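Local coordinates for alpha-1,4-endofucoidanase (Mariniflexile fucanivorans, PDB 6DLH), which hydrolyses alpha-1,4-fucosidic linkages within fucoidan chains as a retaining endo-acting enzyme of glycoside hydrolase family 107, and binds calcium, at residues Pro88-Pro93 and Asp160-Tyr165; Asp314-Met319 and Thr368-Val373. All coordinates share one frame; numbering follows the deposited sequence.

Contact 1. Residues Pro88-Pro93 and Asp160-Tyr165; sequences PNIFSP and DTQADY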
# COMPACT_ATOMS: atom_id res chain seq x y z
N PRO A 88 11.37 -0.13 -0.53
CA PRO A 88 12.78 -0.34 -0.87
C PRO A 88 13.81 0.35 0.03
O PRO A 88 13.47 1.19 0.85
CB PRO A 88 12.90 0.23 -2.29
CG PRO A 88 11.75 1.20 -2.44
CD PRO A 88 10.66 0.69 -1.52
N ASN A 89 15.09 -0.03 -0.14
CA ASN A 89 16.21 0.80 0.29
C ASN A 89 16.18 0.98 1.81
O ASN A 89 15.95 0.02 2.54
CB ASN A 89 16.23 2.12 -0.49
CG ASN A 89 17.61 2.69 -0.74
OD1 ASN A 89 18.55 1.95 -1.03
ND2 ASN A 89 17.73 4.00 -0.65
N ILE A 90 16.39 2.22 2.28
CA ILE A 90 16.44 2.52 3.70
C ILE A 90 15.06 2.40 4.33
O ILE A 90 14.92 2.56 5.54
CB ILE A 90 17.08 3.90 3.96
CG1 ILE A 90 16.25 5.04 3.35
CG2 ILE A 90 18.53 3.93 3.50
CD1 ILE A 90 16.77 6.43 3.67
N PHE A 91 14.04 2.11 3.51
CA PHE A 91 12.68 1.95 4.00
C PHE A 91 12.31 0.47 4.09
O PHE A 91 11.15 0.12 4.32
CB PHE A 91 11.69 2.72 3.12
CG PHE A 91 12.03 4.18 2.95
CD1 PHE A 91 11.60 5.11 3.88
CD2 PHE A 91 12.79 4.61 1.88
CE1 PHE A 91 11.92 6.45 3.74
CE2 PHE A 91 13.12 5.95 1.74
CZ PHE A 91 12.69 6.87 2.67
N SER A 92 13.31 -0.40 3.94
CA SER A 92 13.08 -1.84 3.95
C SER A 92 12.46 -2.34 5.25
O SER A 92 11.80 -3.38 5.24
CB SER A 92 14.33 -2.62 3.60
OG SER A 92 15.32 -2.45 4.59
N PRO A 93 12.66 -1.69 6.43
CA PRO A 93 11.94 -2.08 7.65
C PRO A 93 10.43 -1.82 7.65
O PRO A 93 9.68 -2.55 8.29
CB PRO A 93 12.61 -1.24 8.76
CG PRO A 93 13.95 -0.85 8.17
CD PRO A 93 13.67 -0.65 6.70
N ASP A 160 23.98 5.09 9.47
CA ASP A 160 22.93 6.09 9.33
C ASP A 160 21.84 5.79 10.36
O ASP A 160 21.70 4.64 10.79
CB ASP A 160 22.38 6.14 7.90
CG ASP A 160 23.20 6.98 6.93
OD1 ASP A 160 24.44 7.03 7.10
OD2 ASP A 160 22.60 7.57 6.01
N THR A 161 21.10 6.83 10.75
CA THR A 161 19.96 6.67 11.65
C THR A 161 18.71 7.22 10.96
O THR A 161 18.74 8.31 10.39
CB THR A 161 20.22 7.30 13.02
OG1 THR A 161 21.32 6.62 13.63
CG2 THR A 161 19.03 7.22 13.96
N GLN A 162 17.62 6.44 11.02
CA GLN A 162 16.37 6.80 10.36
C GLN A 162 15.44 7.51 11.35
O GLN A 162 14.89 6.87 12.24
CB GLN A 162 15.74 5.57 9.71
CG GLN A 162 16.69 4.77 8.83
CD GLN A 162 17.44 5.60 7.81
OE1 GLN A 162 16.92 6.57 7.24
NE2 GLN A 162 18.68 5.23 7.58
N ALA A 163 15.27 8.82 11.15
CA ALA A 163 14.63 9.71 12.10
C ALA A 163 13.13 9.48 12.22
O ALA A 163 12.43 10.31 12.81
CB ALA A 163 14.94 11.14 11.73
N ASP A 164 12.62 8.36 11.68
CA ASP A 164 11.21 8.03 11.78
C ASP A 164 11.04 6.68 12.49
O ASP A 164 10.00 6.43 13.10
CB ASP A 164 10.49 8.09 10.43
CG ASP A 164 10.25 9.51 9.95
OD1 ASP A 164 11.05 10.00 9.12
OD2 ASP A 164 9.26 10.11 10.40
N TYR A 165 12.06 5.83 12.39
CA TYR A 165 12.13 4.57 13.11
C TYR A 165 13.55 4.40 13.65
O TYR A 165 14.19 3.38 13.38
CB TYR A 165 11.64 3.42 12.22
CG TYR A 165 12.04 3.52 10.77
CD1 TYR A 165 11.35 4.35 9.90
CD2 TYR A 165 13.13 2.81 10.27
CE1 TYR A 165 11.72 4.47 8.57
CE2 TYR A 165 13.51 2.92 8.94
CZ TYR A 165 12.81 3.76 8.09
OH TYR A 165 13.17 3.89 6.78
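The Y165 ring meets the carbonyl oxygen of I90 at its edge, in the ring plane, while Q162 CB of its own segment lies over one face, 3.5 Å above the plane and offset toward the rim. P93 approaches the same ring obliquely, its CG 3.9 Å from Y165 CE2. The F91 ring carries I90 CG1 over one face, displaced toward the rim, and has P88 O at its edge; Y165 OH comes to it obliquely, 3.5 Å from F91 CD1. The central interaction is the hydrogen bond from Y165 OH to I90 O, at 2.5 Å, a length that is itself doubtful. The donor reaches the oxygen at a C=O...O angle of 129° and is tilted 33° from the carbonyl plane. With CG of Y165 lodged between the backbone N and the carbonyl carbon (chi1 38°), the ring reaches over to the I90-F91 turn. That turn is fixed internally by F91 N bonding to P88 O. Nearer the surface, the I90 side chain crosses that of Q162 at about a right angle, bringing I90 CD1 to 3.6 Å from Q162 OE1. A phenylalanine in place of this tyrosine would probably leave I90 O without its hydroxyl donor and remove the one hydrogen bond joining the segments. S92 OG bonds to N152 O, a further link to the second loop. The contact joins two neighbouring beta-alpha loops, after strands 80-84 and 143-149 of the parallel sheet, consistent with a (beta/alpha)8-like catalytic domain related to that of GH29.

Contact 2. Residues Asp314-Met319 and Thr368-Val373; sequences DLVVFM and TSTGIV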
# COMPACT_ATOMS: atom_id res chain seq x y z
N ASP A 314 16.84 -4.87 -26.30
CA ASP A 314 17.38 -6.19 -26.58
C ASP A 314 16.95 -7.20 -25.52
O ASP A 314 16.85 -8.39 -25.81
CB ASP A 314 18.91 -6.19 -26.74
CG ASP A 314 19.36 -5.53 -28.03
OD1 ASP A 314 18.49 -5.31 -28.91
OD2 ASP A 314 20.56 -5.22 -28.15
N LEU A 315 16.73 -6.73 -24.28
CA LEU A 315 16.25 -7.61 -23.23
C LEU A 315 14.84 -8.10 -23.58
O LEU A 315 14.51 -9.27 -23.41
CB LEU A 315 16.28 -6.87 -21.89
CG LEU A 315 15.88 -7.67 -20.64
CD1 LEU A 315 16.48 -7.05 -19.39
CD2 LEU A 315 14.36 -7.76 -20.50
N VAL A 316 14.02 -7.18 -24.08
CA VAL A 316 12.64 -7.49 -24.42
C VAL A 316 12.62 -8.41 -25.64
O VAL A 316 11.85 -9.37 -25.67
CB VAL A 316 11.85 -6.18 -24.58
CG1 VAL A 316 11.11 -6.03 -25.89
CG2 VAL A 316 10.96 -5.88 -23.38
N VAL A 317 13.51 -8.16 -26.61
CA VAL A 317 13.61 -9.01 -27.79
C VAL A 317 14.07 -10.40 -27.36
O VAL A 317 13.55 -11.39 -27.87
CB VAL A 317 14.51 -8.39 -28.88
CG1 VAL A 317 14.80 -9.36 -30.01
CG2 VAL A 317 13.89 -7.12 -29.44
N PHE A 318 15.00 -10.47 -26.40
CA PHE A 318 15.46 -11.73 -25.84
C PHE A 318 14.29 -12.58 -25.34
O PHE A 318 14.30 -13.80 -25.46
CB PHE A 318 16.47 -11.51 -24.71
CG PHE A 318 17.14 -12.77 -24.20
CD1 PHE A 318 18.30 -13.25 -24.78
CD2 PHE A 318 16.60 -13.48 -23.14
CE1 PHE A 318 18.91 -14.41 -24.32
CE2 PHE A 318 17.20 -14.64 -22.68
CZ PHE A 318 18.36 -15.11 -23.26
N MET A 319 13.31 -11.91 -24.71
CA MET A 319 12.14 -12.59 -24.15
C MET A 319 11.31 -13.17 -25.29
O MET A 319 10.81 -14.29 -25.18
CB MET A 319 11.30 -11.62 -23.32
CG MET A 319 11.92 -11.29 -21.97
SD MET A 319 11.09 -9.95 -21.07
CE MET A 319 9.47 -10.65 -20.80
N THR A 368 6.04 -3.63 -24.99
CA THR A 368 5.16 -4.52 -24.25
C THR A 368 4.83 -5.74 -25.10
O THR A 368 4.99 -6.88 -24.66
CB THR A 368 3.93 -3.78 -23.72
OG1 THR A 368 4.37 -2.72 -22.86
CG2 THR A 368 3.00 -4.67 -22.93
N SER A 369 4.38 -5.50 -26.35
CA SER A 369 3.90 -6.57 -27.20
C SER A 369 5.07 -7.46 -27.65
O SER A 369 4.91 -8.68 -27.73
CB SER A 369 3.10 -6.05 -28.36
OG SER A 369 3.83 -5.07 -29.08
N THR A 370 6.23 -6.85 -27.92
CA THR A 370 7.41 -7.62 -28.27
C THR A 370 7.74 -8.54 -27.10
O THR A 370 8.06 -9.71 -27.30
CB THR A 370 8.60 -6.73 -28.65
OG1 THR A 370 8.33 -6.09 -29.90
CG2 THR A 370 9.89 -7.50 -28.78
N GLY A 371 7.66 -8.01 -25.88
CA GLY A 371 8.09 -8.74 -24.70
C GLY A 371 7.17 -9.89 -24.30
O GLY A 371 7.65 -10.91 -23.81
N ILE A 372 5.84 -9.74 -24.49
CA ILE A 372 4.90 -10.66 -23.86
C ILE A 372 4.10 -11.49 -24.86
O ILE A 372 3.68 -12.60 -24.54
CB ILE A 372 3.99 -9.97 -22.80
CG1 ILE A 372 2.90 -9.09 -23.43
CG2 ILE A 372 4.80 -9.20 -21.77
CD1 ILE A 372 1.89 -8.55 -22.41
N VAL A 373 3.85 -10.97 -26.08
CA VAL A 373 3.01 -11.74 -27.00
C VAL A 373 3.79 -12.98 -27.46
O VAL A 373 4.74 -12.87 -28.23
CB VAL A 373 2.49 -10.91 -28.18
CG1 VAL A 373 1.65 -11.74 -29.14
CG2 VAL A 373 1.69 -9.71 -27.70
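V316 and G371 bring their helices together, with CA atoms 4.7 Å apart, where the axes of the short helical segments 314-319 and 368-372 approach to 7.5 Å and their N-to-C directions differ by 40°. The absence of a side chain at G371 is consistent with this close approach: a beta carbon there would sit tightly against V316 CG2, whereas G371 CA lies 3.9 Å from V316 O. Beside it, T370 points toward the other helix and offers its methyl. T370 CG2 presses on V316 CG1 at 3.5 Å, closer than usual for two carbons, and the two side chains cross at about a right angle. V317 CG2 touches the same methyl more loosely, at 4.1 Å. The T370 hydroxyl is engaged within its own helix, where OG1 is hydrogen-bonded to E366 OE1; with CG2 anti to the backbone N, the methyl is left to face the valines. On the other side of G371, M319 bends at its last torsion (chi3 63°), which carries CE to 3.5 Å from G371 O. F342 of strand 341-342 also packs on V316 and M319, linking helix 307-321 to the sheet. The chemistry is that of methyl groups and bare backbone, with the threonine's polar end satisfied elsewhere, which suggests that fit and burial, more than directional bonds, hold this pair.

Overall arrangement
Contacts 1 and 2 follow one another along the chain, the first closing before the second opens, and both lie in the N-terminal part of the protein that holds the parallel sheet. Their centres are about 35 Å apart and their nearest atoms about 19 Å, so they do not touch. The loops of contact 1 leave two inner strands of that sheet. In contact 2, helix 307-321 packs on the outermost strand 341-342, and helix 361-372 on strand 46-49, which lies next to 80-84. They lie in different regions of one alpha/beta domain, from which the chain continues into its Ig-like modules.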